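Local coordinates for protein glutathione transferase (Phanerochaete chrysosporium, PDB 5O00) that probably conjugates glutathione to electrophilic compounds or handles glutathione adducts, as glutathione transferases do, and binds oxidized glutathione disulfide, probably in its active-site cleft, at residues F7-H12 with P59-H64; S111-Y116 with I171-W176. All blocks are in the same frame, centred on the assembly; numbering follows the deposited sequence.

Interaction 1 and interaction 2 are both buried, but they belong to the two different halves of the glutathione transferase fold. Interaction 1 pairs strands 7-11 and 60-63 in the thioredoxin-like sheet. Its chemistry is mainly backbone hydrogen bonding and apolar packing, with one polar side-chain bond at an end. Interaction 2 lies nearer the centre of the chain and joins helix 96-126 to the junction of helices 168-172 and 174-184. There a side-chain amide, a water and an indole do the work. The two contacts share no element and do not touch, their nearest atoms being about 8 Å apart. Both border bound glutathione disulfide, through Pro59 and Trp176.

Interaction 1: F7-H12 with P59-H64; sequences FTLFNH and PALIDH
The thioredoxin-like sheet of the N-terminal domain pairs strand 7-11 with the antiparallel strand 60-63, their axes 4.8 Å apart at the closest. Thr8 and Ile62 form a hydrogen-bonded pair. Thr8 N donates to Ile62 O, and Ile62 N returns a bond to Thr8 O at 3.0 Å. Next along, Phe10 N reaches Ala60 O.

Phe7, Leu9, Leu61 and Asp63 share one face of the sheet. Leu61 CD2 rests against Phe7 CD1 at 3.7 Å. The Asp63 carboxylate lies alongside the Phe7 ring, its plane turned 47° from it, with Asp63 CG 3.5 Å from Phe7 CE1. Its OD2 is held by the hydroxyls of Tyr80 and Tyr85. Leu9 CD1 meets Pro59 CB. A cis peptide bond precedes Pro59, and its side chain touches the bound glutathione disulfide.

On the other face, Ile62 CD1 comes to the edge of the Phe10 ring, 3.3 Å from Phe10 CE2. Thr8 CG2 sits over one face of that ring, toward its rim. Thr8 OG1 is anti to its carbonyl carbon (chi1 -58°), which turns it to His64. There His64 NE2 donates to Thr8 OG1 at 2.8 Å, the hydroxyl 20° out of the imidazole plane. Glu33 is a second partner of OG1, and Asp68 holds His64 ND1, so the ring is fixed at both nitrogens. A leucine in place of His64 would probably leave Thr8 OG1 without this donor and Asp68 without its ring partner.

Strand 32-36 borders strand 7-11 on the side away from strand 60-63. Helix 18-28 packs on Phe7 and Leu9, helix 74-85 on Pro59 and Leu61. Tyr52 and Phe49 pack against Phe10 on the opposite face.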
loop_
_atom_site.group_PDB
_atom_site.type_symbol
_atom_site.label_atom_id
_atom_site.label_comp_id
_atom_site.label_asym_id
_atom_site.label_seq_id
_atom_site.Cartn_x
_atom_site.Cartn_y
_atom_site.Cartn_z
ATOM N N PHE A 7 6.877 23.888 -1.753
ATOM C CA PHE A 7 7.185 22.466 -1.830
ATOM C C PHE A 7 8.263 22.178 -2.867
ATOM O O PHE A 7 8.365 22.863 -3.887
ATOM C CB PHE A 7 5.932 21.648 -2.181
ATOM C CG PHE A 7 4.817 21.765 -1.175
ATOM C CD1 PHE A 7 4.897 21.123 0.046
ATOM C CD2 PHE A 7 3.683 22.509 -1.459
ATOM C CE1 PHE A 7 3.872 21.228 0.970
ATOM C CE2 PHE A 7 2.655 22.613 -0.539
ATOM C CZ PHE A 7 2.753 21.973 0.677
ATOM N N THR A 8 9.071 21.156 -2.585
ATOM C CA THR A 8 9.833 20.438 -3.601
ATOM C C THR A 8 9.199 19.069 -3.754
ATOM O O THR A 8 9.082 18.324 -2.774
ATOM C CB THR A 8 11.311 20.279 -3.239
ATOM O OG1 THR A 8 11.898 21.566 -3.044
ATOM C CG2 THR A 8 12.066 19.536 -4.356
ATOM N N LEU A 9 8.795 18.745 -4.972
ATOM C CA LEU A 9 8.337 17.406 -5.309
ATOM C C LEU A 9 9.460 16.724 -6.076
ATOM O O LEU A 9 9.796 17.139 -7.189
ATOM C CB LEU A 9 7.056 17.455 -6.137
ATOM C CG LEU A 9 6.556 16.099 -6.654
ATOM C CD1 LEU A 9 6.207 15.179 -5.490
ATOM C CD2 LEU A 9 5.361 16.268 -7.590
ATOM N N PHE A 10 10.063 15.706 -5.472
ATOM C CA PHE A 10 10.965 14.831 -6.210
ATOM C C PHE A 10 10.102 13.877 -7.026
ATOM O O PHE A 10 9.312 13.108 -6.467
ATOM C CB PHE A 10 11.914 14.104 -5.262
ATOM C CG PHE A 10 12.820 15.031 -4.496
ATOM C CD1 PHE A 10 13.983 15.520 -5.068
ATOM C CD2 PHE A 10 12.493 15.434 -3.212
ATOM C CE1 PHE A 10 14.811 16.383 -4.366
ATOM C CE2 PHE A 10 13.314 16.294 -2.507
ATOM C CZ PHE A 10 14.475 16.769 -3.084
ATOM N N ASN A 11 10.218 13.968 -8.348
ATOM C CA ASN A 11 9.316 13.324 -9.293
ATOM C C ASN A 11 10.148 12.592 -10.340
ATOM O O ASN A 11 11.381 12.582 -10.288
ATOM C CB ASN A 11 8.397 14.372 -9.947
ATOM C CG ASN A 11 7.096 13.784 -10.471
ATOM O OD1 ASN A 11 6.860 12.583 -10.386
ATOM N ND2 ASN A 11 6.239 14.646 -11.010
ATOM N N HIS A 12 9.465 11.976 -11.302
ATOM C CA HIS A 12 10.129 11.346 -12.434
ATOM C C HIS A 12 9.221 11.435 -13.651
ATOM O O HIS A 12 7.996 11.349 -13.539
ATOM C CB HIS A 12 10.494 9.883 -12.162
ATOM C CG HIS A 12 11.381 9.286 -13.211
ATOM N ND1 HIS A 12 10.918 8.413 -14.172
ATOM C CD2 HIS A 12 12.703 9.451 -13.459
ATOM C CE1 HIS A 12 11.917 8.058 -14.960
ATOM N NE2 HIS A 12 13.011 8.674 -14.550
ATOM N N PRO A 59 7.810 9.251 -5.236
ATOM C CA PRO A 59 8.053 10.646 -4.867
ATOM C C PRO A 59 8.492 10.838 -3.424
ATOM O O PRO A 59 8.379 9.939 -2.581
ATOM C CB PRO A 59 6.690 11.297 -5.093
ATOM C CG PRO A 59 5.724 10.209 -4.770
ATOM C CD PRO A 59 6.374 8.928 -5.226
ATOM N N ALA A 60 9.011 12.035 -3.170
ATOM C CA ALA A 60 9.178 12.565 -1.828
ATOM C C ALA A 60 8.814 14.042 -1.875
ATOM O O ALA A 60 8.974 14.698 -2.908
ATOM C CB ALA A 60 10.610 12.368 -1.306
ATOM N N LEU A 61 8.294 14.555 -0.764
ATOM C CA LEU A 61 7.850 15.940 -0.677
ATOM C C LEU A 61 8.575 16.636 0.463
ATOM O O LEU A 61 8.605 16.120 1.585
ATOM C CB LEU A 61 6.333 16.017 -0.459
ATOM C CG LEU A 61 5.706 17.416 -0.536
ATOM C CD1 LEU A 61 5.510 17.845 -1.987
ATOM C CD2 LEU A 61 4.391 17.469 0.222
ATOM N N ILE A 62 9.165 17.798 0.172
ATOM C CA ILE A 62 9.718 18.687 1.190
ATOM C C ILE A 62 8.783 19.875 1.338
ATOM O O ILE A 62 8.473 20.552 0.351
ATOM C CB ILE A 62 11.129 19.181 0.826
ATOM C CG1 ILE A 62 12.059 18.025 0.455
ATOM C CG2 ILE A 62 11.700 20.001 1.997
ATOM C CD1 ILE A 62 13.438 18.487 -0.016
ATOM N N ASP A 63 8.357 20.150 2.567
ATOM C CA ASP A 63 7.507 21.302 2.862
ATOM C C ASP A 63 8.383 22.395 3.468
ATOM O O ASP A 63 8.622 22.420 4.678
ATOM C CB ASP A 63 6.370 20.909 3.797
ATOM C CG ASP A 63 5.366 22.026 3.995
ATOM O OD1 ASP A 63 5.671 23.179 3.617
ATOM O OD2 ASP A 63 4.265 21.748 4.523
ATOM N N HIS A 64 8.838 23.315 2.617
ATOM C CA HIS A 64 9.738 24.373 3.067
ATOM C C HIS A 64 9.066 25.338 4.032
ATOM O O HIS A 64 9.758 26.021 4.794
ATOM C CB HIS A 64 10.263 25.163 1.880
ATOM C CG HIS A 64 11.014 24.341 0.889
ATOM N ND1 HIS A 64 12.107 23.574 1.228
ATOM C CD2 HIS A 64 10.839 24.179 -0.442
ATOM C CE1 HIS A 64 12.569 22.968 0.151
ATOM N NE2 HIS A 64 11.818 23.323 -0.874
#

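Interaction 2: S111-Y116 with I171-W176; sequences SGQGPY and ISFVIW. With GDS (oxidized glutathione disulfide), chain B; NIN (dinitrophenylene), chain C.
Gln113 and Trp176 bury the most surface here, followed by Phe173. The Gln113 side chain runs out from helix 96-126, with CG anti to the backbone N (chi1 -176°) and the chain extended beyond it. This brings its amide to the junction of helices 168-172 and 174-184. Gln113 NE2 gives a nearly straight bond to Phe173 O (3.0 Å, 169°), in the carbonyl plane and on a lone pair. The same nitrogen lies at the edge of the Phe173 ring.

Gln113 CD packs 3.4 Å from Trp176 CB. A water bonds to Gln113 OE1, Ser172 O and Trp176 N, so it ties the amide to the backbone of the junction. Gln109 also bonds to OE1.

Gly114 CA lies over the five-membered ring of Trp176 in a CH-pi contact, 4.0 Å from its centroid. Trp176 NE1 bonds Asn17 OD1 and makes a weak bond to glutathione disulfide OE6 at 3.3 Å. At the ring edge, Trp176 CH2 lies 3.5 Å from O21 of the dinitrophenylene group. The indole therefore lines the site of both bound groups. The arrangement is consistent with the wall that the helical C-terminal domain gives to the active-site cleft in glutathione transferases.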
loop_
_atom_site.group_PDB
_atom_site.type_symbol
_atom_site.label_atom_id
_atom_site.label_comp_id
_atom_site.label_asym_id
_atom_site.label_seq_id
_atom_site.Cartn_x
_atom_site.Cartn_y
_atom_site.Cartn_z
ATOM N N SER A 111 -1.573 -0.841 -2.356
ATOM C CA SER A 111 -1.179 -2.242 -2.268
ATOM C C SER A 111 -1.721 -3.087 -3.409
ATOM O O SER A 111 -1.093 -4.088 -3.769
ATOM C CB SER A 111 -1.644 -2.851 -0.938
ATOM O OG SER A 111 -3.048 -3.001 -0.895
ATOM N N GLY A 112 -2.856 -2.697 -3.992
ATOM C CA GLY A 112 -3.540 -3.510 -4.982
ATOM C C GLY A 112 -3.448 -3.011 -6.413
ATOM O O GLY A 112 -3.500 -3.817 -7.345
ATOM N N GLN A 113 -3.334 -1.699 -6.615
ATOM C CA GLN A 113 -3.176 -1.171 -7.968
ATOM C C GLN A 113 -1.701 -0.979 -8.316
ATOM O O GLN A 113 -1.173 -1.651 -9.206
ATOM C CB GLN A 113 -3.935 0.154 -8.133
ATOM C CG GLN A 113 -3.874 0.699 -9.575
ATOM C CD GLN A 113 -4.236 2.171 -9.696
ATOM O OE1 GLN A 113 -3.743 3.014 -8.942
ATOM N NE2 GLN A 113 -5.086 2.487 -10.667
ATOM N N GLY A 114 -1.030 -0.068 -7.617
ATOM C CA GLY A 114 0.319 0.326 -7.950
ATOM C C GLY A 114 1.270 -0.837 -8.169
ATOM O O GLY A 114 1.896 -0.966 -9.226
ATOM N N PRO A 115 1.405 -1.705 -7.162
ATOM C CA PRO A 115 2.377 -2.805 -7.292
ATOM C C PRO A 115 2.068 -3.775 -8.421
ATOM O O PRO A 115 2.984 -4.193 -9.139
ATOM C CB PRO A 115 2.306 -3.490 -5.921
ATOM C CG PRO A 115 1.817 -2.425 -4.980
ATOM C CD PRO A 115 0.858 -1.601 -5.797
ATOM N N TYR A 116 0.804 -4.158 -8.598
ATOM C CA TYR A 116 0.477 -5.157 -9.607
ATOM C C TYR A 116 0.460 -4.555 -11.007
ATOM O O TYR A 116 0.927 -5.187 -11.962
ATOM C CB TYR A 116 -0.860 -5.807 -9.262
ATOM C CG TYR A 116 -0.756 -6.654 -8.011
ATOM C CD1 TYR A 116 -0.939 -6.097 -6.753
ATOM C CD2 TYR A 116 -0.431 -8.000 -8.085
ATOM C CE1 TYR A 116 -0.819 -6.858 -5.606
ATOM C CE2 TYR A 116 -0.311 -8.775 -6.938
ATOM C CZ TYR A 116 -0.508 -8.197 -5.700
ATOM O OH TYR A 116 -0.396 -8.947 -4.548
ATOM N N ILE A 171 -8.371 10.404 -6.903
ATOM C CA ILE A 171 -7.211 10.922 -7.621
ATOM C C ILE A 171 -6.082 9.899 -7.618
ATOM O O ILE A 171 -5.377 9.735 -8.619
ATOM C CB ILE A 171 -6.761 12.266 -7.016
ATOM C CG1 ILE A 171 -7.854 13.324 -7.188
ATOM C CG2 ILE A 171 -5.466 12.742 -7.674
ATOM C CD1 ILE A 171 -7.581 14.628 -6.443
ATOM N N SER A 172 -5.913 9.178 -6.504
ATOM C CA SER A 172 -4.770 8.277 -6.361
ATOM C C SER A 172 -4.743 7.192 -7.435
ATOM O O SER A 172 -3.664 6.684 -7.764
ATOM C CB SER A 172 -4.770 7.641 -4.967
ATOM O OG SER A 172 -5.769 6.644 -4.830
ATOM N N PHE A 173 -5.903 6.820 -7.987
ATOM C CA PHE A 173 -5.990 5.747 -8.977
ATOM C C PHE A 173 -5.719 6.207 -10.409
ATOM O O PHE A 173 -5.543 5.356 -11.289
ATOM C CB PHE A 173 -7.386 5.105 -8.959
ATOM C CG PHE A 173 -7.639 4.203 -7.786
ATOM C CD1 PHE A 173 -7.339 2.851 -7.853
ATOM C CD2 PHE A 173 -8.206 4.701 -6.629
ATOM C CE1 PHE A 173 -7.584 2.020 -6.774
ATOM C CE2 PHE A 173 -8.451 3.874 -5.550
ATOM C CZ PHE A 173 -8.141 2.533 -5.623
ATOM N N VAL A 174 -5.691 7.515 -10.665
ATOM C CA VAL A 174 -5.793 8.022 -12.034
ATOM C C VAL A 174 -4.577 7.616 -12.868
ATOM O O VAL A 174 -4.719 7.077 -13.970
ATOM C CB VAL A 174 -5.981 9.552 -12.020
ATOM C CG1 VAL A 174 -5.860 10.133 -13.427
ATOM C CG2 VAL A 174 -7.328 9.911 -11.424
ATOM N N ILE A 175 -3.369 7.890 -12.373
ATOM C CA ILE A 175 -2.205 7.793 -13.251
ATOM C C ILE A 175 -1.953 6.344 -13.660
ATOM O O ILE A 175 -1.683 6.060 -14.833
ATOM C CB ILE A 175 -0.970 8.446 -12.597
ATOM C CG1 ILE A 175 0.188 8.537 -13.603
ATOM C CG2 ILE A 175 -0.532 7.701 -11.334
ATOM C CD1 ILE A 175 -0.100 9.418 -14.819
ATOM N N TRP A 176 -2.067 5.397 -12.723
ATOM C CA TRP A 176 -1.885 3.997 -13.102
ATOM C C TRP A 176 -3.027 3.490 -13.976
ATOM O O TRP A 176 -2.806 2.643 -14.850
ATOM C CB TRP A 176 -1.734 3.116 -11.861
ATOM C CG TRP A 176 -0.322 3.039 -11.330
ATOM C CD1 TRP A 176 0.135 3.525 -10.137
ATOM C CD2 TRP A 176 0.812 2.438 -11.976
ATOM N NE1 TRP A 176 1.478 3.261 -10.001
ATOM C CE2 TRP A 176 1.917 2.597 -11.118
ATOM C CE3 TRP A 176 1.000 1.787 -13.200
ATOM C CZ2 TRP A 176 3.187 2.124 -11.440
ATOM C CZ3 TRP A 176 2.261 1.317 -13.517
ATOM C CH2 TRP A 176 3.338 1.488 -12.643
HETATM N N1 GDS B . 4.664 2.822 -3.129
HETATM C CA1 GDS B . 5.625 3.799 -3.609
HETATM C C1 GDS B . 4.925 5.132 -3.778
HETATM O OE1 GDS B . 3.744 5.160 -4.209
HETATM O OE2 GDS B . 5.533 6.192 -3.494
HETATM C CB1 GDS B . 6.167 3.386 -4.972
HETATM C CG1 GDS B . 7.095 4.484 -5.483
HETATM C CD1 GDS B . 7.821 3.992 -6.732
HETATM O O1 GDS B . 7.642 2.891 -7.150
HETATM N N2 GDS B . 8.733 4.914 -7.379
HETATM C CA2 GDS B . 9.483 4.553 -8.567
HETATM C C2 GDS B . 10.978 4.641 -8.267
HETATM O O2 GDS B . 11.390 5.503 -7.564
HETATM C CB2 GDS B . 9.173 5.544 -9.685
HETATM S SG2 GDS B . 7.525 5.193 -10.335
HETATM N N3 GDS B . 11.901 3.681 -8.843
HETATM C CA3 GDS B . 13.323 3.774 -8.561
HETATM C C3 GDS B . 13.922 2.372 -8.500
HETATM O OE3 GDS B . 13.169 1.369 -8.602
HETATM O OE4 GDS B . 15.162 2.218 -8.349
HETATM N N4 GDS B . 5.909 0.855 -8.564
HETATM C CA4 GDS B . 4.961 -0.009 -7.895
HETATM C C4 GDS B . 3.914 0.859 -7.204
HETATM O OE5 GDS B . 3.449 0.510 -6.094
HETATM O OE6 GDS B . 3.520 1.924 -7.743
HETATM C C5 GDS B . 6.561 0.420 -9.779
HETATM O O5 GDS B . 6.328 -0.643 -10.253
HETATM C CA5 GDS B . 7.547 1.369 -10.442
HETATM N N5 GDS B . 8.484 0.593 -11.217
HETATM C CB5 GDS B . 6.784 2.315 -11.362
HETATM S SG5 GDS B . 7.846 3.718 -11.802
HETATM C CA6 GDS B . 11.967 -1.221 -9.741
HETATM C C6 GDS B . 11.571 -2.646 -10.128
HETATM O OE7 GDS B . 12.451 -3.524 -10.319
HETATM O OE8 GDS B . 10.356 -2.946 -10.261
HETATM N N6 GDS B . 13.197 -1.239 -8.966
HETATM C CB6 GDS B . 12.174 -0.382 -11.004
HETATM C CG6 GDS B . 10.854 -0.188 -11.745
HETATM C CD6 GDS B . 9.894 0.644 -10.904
HETATM O O6 GDS B . 10.292 1.325 -10.015
HETATM C C1 NIN C . 4.813 0.862 -17.345
HETATM C C2 NIN C . 5.284 1.909 -16.575
HETATM N N2 NIN C . 5.941 1.591 -15.325
HETATM O O21 NIN C . 5.837 0.285 -14.824
HETATM O O22 NIN C . 6.552 2.405 -14.737
HETATM C C3 NIN C . 5.125 3.219 -17.003
HETATM C C4 NIN C . 4.488 3.458 -18.212
HETATM N N4 NIN C . 4.285 4.799 -18.715
HETATM O O41 NIN C . 4.818 5.911 -18.046
HETATM O O42 NIN C . 3.657 4.935 -19.698
HETATM C C5 NIN C . 4.016 2.408 -18.979
HETATM C C6 NIN C . 4.178 1.107 -18.549
HETATM O O HOH W 1 -2.583 5.470 -9.777
#